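Local atomic coordinates of POP2 (Saccharomyces cerevisiae, PDB entry 1UOC), a protein that is a probably catalytic subunit of the CCR4-NOT mRNA deadenylase complex, its RNase domain having 3'-exoribonuclease activity that prefers poly(A) in vitro. Residues A[29-34]-A[83-88]; A[90-93]-A[98-101]. One frame throughout, in Å; residues are numbered along the deposited sequence.

Interaction 1. Residues A[29-34]-A[83-88]. With CA (calcium ion), chain C.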
ATOM      1  N   ALA A  29      14.825  -2.533 -11.136  1.00 34.32           N
ATOM      2  CA  ALA A  29      15.263  -3.606 -12.028  1.00 33.73           C
ATOM      3  C   ALA A  29      14.992  -4.929 -11.298  1.00 32.42           C
ATOM      4  O   ALA A  29      14.545  -5.900 -11.906  1.00 32.74           O
ATOM      5  CB  ALA A  29      16.744  -3.461 -12.350  1.00 30.51           C
ATOM      6  N   VAL A  30      15.252  -4.951  -9.990  1.00 31.60           N
ATOM      7  CA  VAL A  30      15.007  -6.141  -9.170  1.00 32.67           C
ATOM      8  C   VAL A  30      13.506  -6.416  -9.052  1.00 32.63           C
ATOM      9  O   VAL A  30      13.070  -7.558  -9.144  1.00 34.24           O
ATOM     10  CB  VAL A  30      15.581  -5.973  -7.740  1.00 33.76           C
ATOM     11  CG1 VAL A  30      15.157  -7.152  -6.860  1.00 31.93           C
ATOM     12  CG2 VAL A  30      17.103  -5.865  -7.796  1.00 32.50           C
ATOM     13  N   ILE A  31      12.715  -5.367  -8.841  1.00 34.19           N
ATOM     14  CA  ILE A  31      11.263  -5.520  -8.729  1.00 33.35           C
ATOM     15  C   ILE A  31      10.737  -6.160 -10.015  1.00 33.43           C
ATOM     16  O   ILE A  31       9.945  -7.094  -9.996  1.00 35.02           O
ATOM     17  CB  ILE A  31      10.581  -4.136  -8.536  1.00 32.23           C
ATOM     18  CG1 ILE A  31      10.910  -3.593  -7.145  1.00 31.68           C
ATOM     19  CG2 ILE A  31       9.056  -4.252  -8.741  1.00 30.51           C
ATOM     20  CD1 ILE A  31      10.491  -2.145  -6.927  1.00 32.98           C
ATOM     21  N   ARG A  32      11.209  -5.634 -11.129  1.00 33.14           N
ATOM     22  CA  ARG A  32      10.834  -6.090 -12.449  1.00 33.33           C
ATOM     23  C   ARG A  32      11.062  -7.594 -12.674  1.00 32.74           C
ATOM     24  O   ARG A  32      10.243  -8.258 -13.310  1.00 30.90           O
ATOM     25  CB  ARG A  32      11.619  -5.275 -13.476  1.00 35.90           C
ATOM     26  CG  ARG A  32      10.931  -5.051 -14.803  1.00 38.87           C
ATOM     27  CD  ARG A  32      11.789  -4.123 -15.676  1.00 39.41           C
ATOM     28  NE  ARG A  32      11.898  -2.802 -15.078  1.00 41.11           N
ATOM     29  CZ  ARG A  32      13.032  -2.128 -14.916  1.00 39.42           C
ATOM     30  NH1 ARG A  32      14.190  -2.643 -15.311  1.00 38.41           N
ATOM     31  NH2 ARG A  32      13.004  -0.932 -14.341  1.00 38.65           N
ATOM     32  N   GLN A  33      12.154  -8.151 -12.159  1.00 30.72           N
ATOM     33  CA  GLN A  33      12.373  -9.574 -12.397  1.00 33.51           C
ATOM     34  C   GLN A  33      11.769 -10.473 -11.331  1.00 31.73           C
ATOM     35  O   GLN A  33      11.701 -11.676 -11.511  1.00 31.64           O
ATOM     36  CB  GLN A  33      13.870  -9.892 -12.604  1.00 36.83           C
ATOM     37  CG  GLN A  33      14.708 -10.054 -11.365  1.00 42.32           C
ATOM     38  CD  GLN A  33      14.692 -11.471 -10.796  1.00 43.58           C
ATOM     39  OE1 GLN A  33      15.009 -11.669  -9.627  1.00 46.60           O
ATOM     40  NE2 GLN A  33      14.341 -12.456 -11.618  1.00 43.34           N
ATOM     41  N   LEU A  34      11.298  -9.896 -10.233  1.00 32.20           N
ATOM     42  CA  LEU A  34      10.692 -10.720  -9.190  1.00 32.17           C
ATOM     43  C   LEU A  34       9.189 -10.845  -9.391  1.00 31.44           C
ATOM     44  O   LEU A  34       8.607 -11.892  -9.102  1.00 31.49           O
ATOM     45  CB  LEU A  34      10.938 -10.122  -7.790  1.00 31.42           C
ATOM     46  CG  LEU A  34      12.345 -10.055  -7.194  1.00 30.94           C
ATOM     47  CD1 LEU A  34      12.313  -9.235  -5.903  1.00 32.10           C
ATOM     48  CD2 LEU A  34      12.859 -11.459  -6.932  1.00 27.35           C
ATOM     49  N   LEU A  83       6.456  -0.719  -0.843  1.00 23.84           N
ATOM     50  CA  LEU A  83       5.962  -1.778  -1.726  1.00 24.76           C
ATOM     51  C   LEU A  83       6.585  -3.070  -1.235  1.00 25.66           C
ATOM     52  O   LEU A  83       7.778  -3.128  -0.958  1.00 23.12           O
ATOM     53  CB  LEU A  83       6.386  -1.573  -3.188  1.00 25.36           C
ATOM     54  CG  LEU A  83       5.754  -0.461  -4.021  1.00 27.86           C
ATOM     55  CD1 LEU A  83       6.287  -0.568  -5.453  1.00 30.34           C
ATOM     56  CD2 LEU A  83       4.225  -0.568  -3.994  1.00 26.18           C
ATOM     57  N   SER A  84       5.769  -4.106  -1.110  1.00 25.46           N
ATOM     58  CA  SER A  84       6.269  -5.392  -0.673  1.00 27.00           C
ATOM     59  C   SER A  84       5.750  -6.425  -1.672  1.00 28.03           C
ATOM     60  O   SER A  84       4.614  -6.314  -2.151  1.00 26.37           O
ATOM     61  CB  SER A  84       5.762  -5.708   0.736  1.00 26.74           C
ATOM     62  OG  SER A  84       6.568  -6.702   1.338  1.00 26.96           O
ATOM     63  N   LEU A  85       6.589  -7.408  -1.991  1.00 28.21           N
ATOM     64  CA  LEU A  85       6.216  -8.455  -2.937  1.00 26.90           C
ATOM     65  C   LEU A  85       6.300  -9.851  -2.343  1.00 26.73           C
ATOM     66  O   LEU A  85       7.174 -10.130  -1.510  1.00 28.69           O
ATOM     67  CB  LEU A  85       7.140  -8.396  -4.154  1.00 30.06           C
ATOM     68  CG  LEU A  85       6.757  -7.525  -5.345  1.00 29.32           C
ATOM     69  CD1 LEU A  85       6.447  -6.124  -4.884  1.00 33.35           C
ATOM     70  CD2 LEU A  85       7.924  -7.523  -6.333  1.00 30.66           C
ATOM     71  N   SER A  86       5.400 -10.724  -2.776  1.00 26.59           N
ATOM     72  CA  SER A  86       5.388 -12.119  -2.352  1.00 27.04           C
ATOM     73  C   SER A  86       4.459 -12.877  -3.294  1.00 28.58           C
ATOM     74  O   SER A  86       3.763 -12.264  -4.109  1.00 28.41           O
ATOM     75  CB  SER A  86       4.874 -12.271  -0.921  1.00 25.85           C
ATOM     76  OG  SER A  86       3.448 -12.267  -0.906  1.00 31.47           O
ATOM     77  N   ASP A  87       4.451 -14.205  -3.194  1.00 29.62           N
ATOM     78  CA  ASP A  87       3.553 -15.002  -4.021  1.00 32.29           C
ATOM     79  C   ASP A  87       2.242 -15.101  -3.241  1.00 33.41           C
ATOM     80  O   ASP A  87       2.115 -14.506  -2.168  1.00 33.21           O
ATOM     81  CB  ASP A  87       4.158 -16.394  -4.322  1.00 33.87           C
ATOM     82  CG  ASP A  87       4.270 -17.295  -3.088  1.00 38.23           C
ATOM     83  OD1 ASP A  87       4.919 -18.357  -3.215  1.00 42.41           O
ATOM     84  OD2 ASP A  87       3.720 -16.972  -2.011  1.00 40.19           O
ATOM     85  N   ALA A  88       1.275 -15.845  -3.760  1.00 34.41           N
ATOM     86  CA  ALA A  88      -0.025 -15.962  -3.108  1.00 35.96           C
ATOM     87  C   ALA A  88       0.026 -16.559  -1.702  1.00 36.41           C
ATOM     88  O   ALA A  88      -0.826 -16.262  -0.868  1.00 35.35           O
ATOM     89  CB  ALA A  88      -0.984 -16.786  -3.995  1.00 35.81           C
TER
HETATM   90 CA    CA C1290      10.762 -12.807 -13.242  1.00 47.53          CA
HETATM   91  O   HOH W   1       9.308 -10.615 -13.678  1.00 38.56           O

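Interaction 2. Residues A[90-93]-A[98-101]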
ATOM      1  N   GLY A  90       2.430 -16.052   0.468  1.00 36.76           N
ATOM      2  CA  GLY A  90       3.273 -15.253   1.340  1.00 36.13           C
ATOM      3  C   GLY A  90       4.755 -15.579   1.308  1.00 37.17           C
ATOM      4  O   GLY A  90       5.518 -15.060   2.123  1.00 37.92           O
ATOM      5  N   ASN A  91       5.169 -16.442   0.381  1.00 36.50           N
ATOM      6  CA  ASN A  91       6.576 -16.791   0.250  1.00 35.25           C
ATOM      7  C   ASN A  91       7.291 -15.608  -0.377  1.00 35.65           C
ATOM      8  O   ASN A  91       6.708 -14.882  -1.191  1.00 32.50           O
ATOM      9  CB  ASN A  91       6.752 -18.002  -0.661  1.00 36.92           C
ATOM     10  CG  ASN A  91       6.059 -19.232  -0.132  1.00 41.41           C
ATOM     11  OD1 ASN A  91       5.528 -20.030  -0.906  1.00 45.41           O
ATOM     12  ND2 ASN A  91       6.071 -19.407   1.190  1.00 39.22           N
ATOM     13  N   LYS A  92       8.555 -15.428  -0.001  1.00 35.90           N
ATOM     14  CA  LYS A  92       9.375 -14.343  -0.513  1.00 35.64           C
ATOM     15  C   LYS A  92      10.755 -14.888  -0.875  1.00 37.93           C
ATOM     16  O   LYS A  92      11.138 -15.969  -0.428  1.00 39.10           O
ATOM     17  CB  LYS A  92       9.499 -13.250   0.550  1.00 33.55           C
ATOM     18  CG  LYS A  92       8.182 -12.504   0.852  1.00 30.81           C
ATOM     19  CD  LYS A  92       8.351 -11.558   2.062  1.00 28.32           C
ATOM     20  CE  LYS A  92       7.382 -10.371   2.032  1.00 29.21           C
ATOM     21  NZ  LYS A  92       7.747  -9.328   1.010  1.00 25.47           N
ATOM     22  N   PRO A  93      11.509 -14.167  -1.717  1.00 37.53           N
ATOM     23  CA  PRO A  93      12.842 -14.642  -2.089  1.00 40.39           C
ATOM     24  C   PRO A  93      13.741 -14.780  -0.863  1.00 44.20           C
ATOM     25  O   PRO A  93      13.733 -13.911   0.010  1.00 45.13           O
ATOM     26  CB  PRO A  93      13.328 -13.571  -3.067  1.00 41.05           C
ATOM     27  CG  PRO A  93      12.498 -12.356  -2.715  1.00 36.45           C
ATOM     28  CD  PRO A  93      11.159 -12.951  -2.465  1.00 36.60           C
ATOM     29  N   SER A  98      12.719  -7.809  -0.440  1.00 30.23           N
ATOM     30  CA  SER A  98      11.391  -8.146  -0.913  1.00 29.95           C
ATOM     31  C   SER A  98      10.418  -7.014  -0.504  1.00 28.17           C
ATOM     32  O   SER A  98       9.212  -7.076  -0.760  1.00 25.49           O
ATOM     33  CB  SER A  98      10.982  -9.458  -0.261  1.00 28.43           C
ATOM     34  OG  SER A  98       9.936 -10.046  -0.968  1.00 34.20           O
ATOM     35  N   THR A  99      10.955  -5.998   0.161  1.00 28.04           N
ATOM     36  CA  THR A  99      10.158  -4.858   0.598  1.00 26.55           C
ATOM     37  C   THR A  99      11.006  -3.622   0.394  1.00 25.54           C
ATOM     38  O   THR A  99      12.194  -3.622   0.697  1.00 25.55           O
ATOM     39  CB  THR A  99       9.763  -4.969   2.088  1.00 25.04           C
ATOM     40  OG1 THR A  99       8.953  -6.127   2.275  1.00 25.61           O
ATOM     41  CG2 THR A  99       8.945  -3.737   2.521  1.00 23.56           C
ATOM     42  N   TRP A 100      10.390  -2.568  -0.115  1.00 25.73           N
ATOM     43  CA  TRP A 100      11.100  -1.338  -0.400  1.00 24.17           C
ATOM     44  C   TRP A 100      10.378  -0.166   0.220  1.00 27.59           C
ATOM     45  O   TRP A 100       9.151  -0.176   0.355  1.00 23.99           O
ATOM     46  CB  TRP A 100      11.152  -1.117  -1.917  1.00 24.85           C
ATOM     47  CG  TRP A 100      11.983  -2.133  -2.657  1.00 26.69           C
ATOM     48  CD1 TRP A 100      13.311  -2.039  -2.965  1.00 24.66           C
ATOM     49  CD2 TRP A 100      11.556  -3.425  -3.107  1.00 24.89           C
ATOM     50  NE1 TRP A 100      13.736  -3.192  -3.574  1.00 27.25           N
ATOM     51  CE2 TRP A 100      12.681  -4.064  -3.671  1.00 26.68           C
ATOM     52  CE3 TRP A 100      10.331  -4.108  -3.078  1.00 24.15           C
ATOM     53  CZ2 TRP A 100      12.621  -5.357  -4.208  1.00 25.28           C
ATOM     54  CZ3 TRP A 100      10.269  -5.389  -3.608  1.00 26.60           C
ATOM     55  CH2 TRP A 100      11.410  -6.003  -4.166  1.00 27.94           C
ATOM     56  N   GLN A 101      11.154   0.845   0.595  1.00 27.68           N
ATOM     57  CA  GLN A 101      10.606   2.071   1.134  1.00 29.26           C
ATOM     58  C   GLN A 101      11.191   3.170   0.285  1.00 29.88           C
ATOM     59  O   GLN A 101      12.358   3.514   0.428  1.00 29.68           O
ATOM     60  CB  GLN A 101      10.992   2.305   2.592  1.00 29.51           C
ATOM     61  CG  GLN A 101      10.306   3.560   3.153  1.00 30.98           C
ATOM     62  CD  GLN A 101      10.531   3.752   4.641  1.00 28.33           C
ATOM     63  OE1 GLN A 101      11.562   4.255   5.062  1.00 36.38           O
ATOM     64  NE2 GLN A 101       9.563   3.348   5.438  1.00 30.75           N
TER
HETATM   65  O   HOH W   2      10.086  -8.458   2.660  1.00 20.72           O

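Interaction 1. Residues A[29-34]-A[83-88]
L85 reaches off strand 77-86 with a single methyl, CD2, and sets it into the side of helix 24-34 between I31 and L34. The second torsion of L85 (chi2 52°) turns CD1 along the strand, toward L83, and leaves CD2 anti to CA, so CD2 is the branch that leads toward the helix. It meets I31 twice. CD2 of L85 lies at the flank of CG2 of I31, 4.2 Å away, and the carbonyl O of I31 lies 4.2 Å from the same CD2. One turn on, L34 offers the base of its side chain rather than its tip, with CB 4.2 Å from CD2 of L85. In I31, chi1 of -70° sends CG2 anti to the backbone N and toward L85, while the other arm runs along the sheet; its CD1 comes within 4.7 Å of CD1 of L83. These are loose van der Waals distances, and W100 and F102 of strand 99-103 pack on I31 as well, with Y38 and V41 on L85. S86 points the other way, toward helix 247-264, and its OG donates to the carbonyl O of D87 at 2.9 Å, in the carbonyl plane on a lone pair. At the outer side of the helix end, the carbonyl O of Q33 binds the calcium ion at 2.3 Å, with S36 and a water as further ligands; that water donates to the carbonyl O of R32 at 2.6 Å. Aliphatic helix-on-sheet packing of this kind, with helices over both faces of a mixed sheet, belongs to the RNase H-like fold of DEDD nucleases.

Interaction 2. Residues A[90-93]-A[98-101]
In the connection that joins two antiparallel neighbours of the sheet, strands 77-86 and 99-103, K92 folds back over S98. Its aliphatic arm passes beside the serine hydroxyl, CG coming to 3.5 Å from OG of S98. The last torsion (chi4 -74°) then bends the chain and brings NZ round to donate to that same OG, 3.0 Å away. S98 holds OG anti to its own N, on the side facing the lysine, where CD of P93 also packs against OG at 3.5 Å. NZ gives a further hydrogen bond, of 3.0 Å, to a water that is itself 2.6 Å from OG1 of T99, which ties the lysine to the first residue of the strand. The strongest partner of NZ is the carbonyl O of L85 on the preceding strand; OG of S84, which T99 OG1 also bonds, is a fourth oxygen within bonding range, so three N-H groups must serve four acceptors. With a methionine in place of K92, the carbonyl O of L85 would probably lose its ammonium partner, and the oxygens of S84, S98 and the water their share. The buried ammonium is thus surrounded by hydroxyl, carbonyl and water oxygens, which probably spread and stabilise its charge.

Overall arrangement
The two contacts follow one another along the chain, interaction 1 closing before interaction 2 opens, yet their centres are only about 7 Å apart. Interaction 1 lies on strand 77-86 and interaction 2 reaches the start of strand 99-103, its antiparallel neighbour in the six-stranded mixed sheet. They meet through L85 and S84: the side chain of L85 faces helix 24-34, while S84 looks to the other face, beside helix 247-264. That face carries the predicted catalytic metal ligands S44 and Q250, the latter about 8 Å from T99 between side chains, so together the two contacts span the sheet, from the apolar side under helix 24-34 to the side that probably holds the active site.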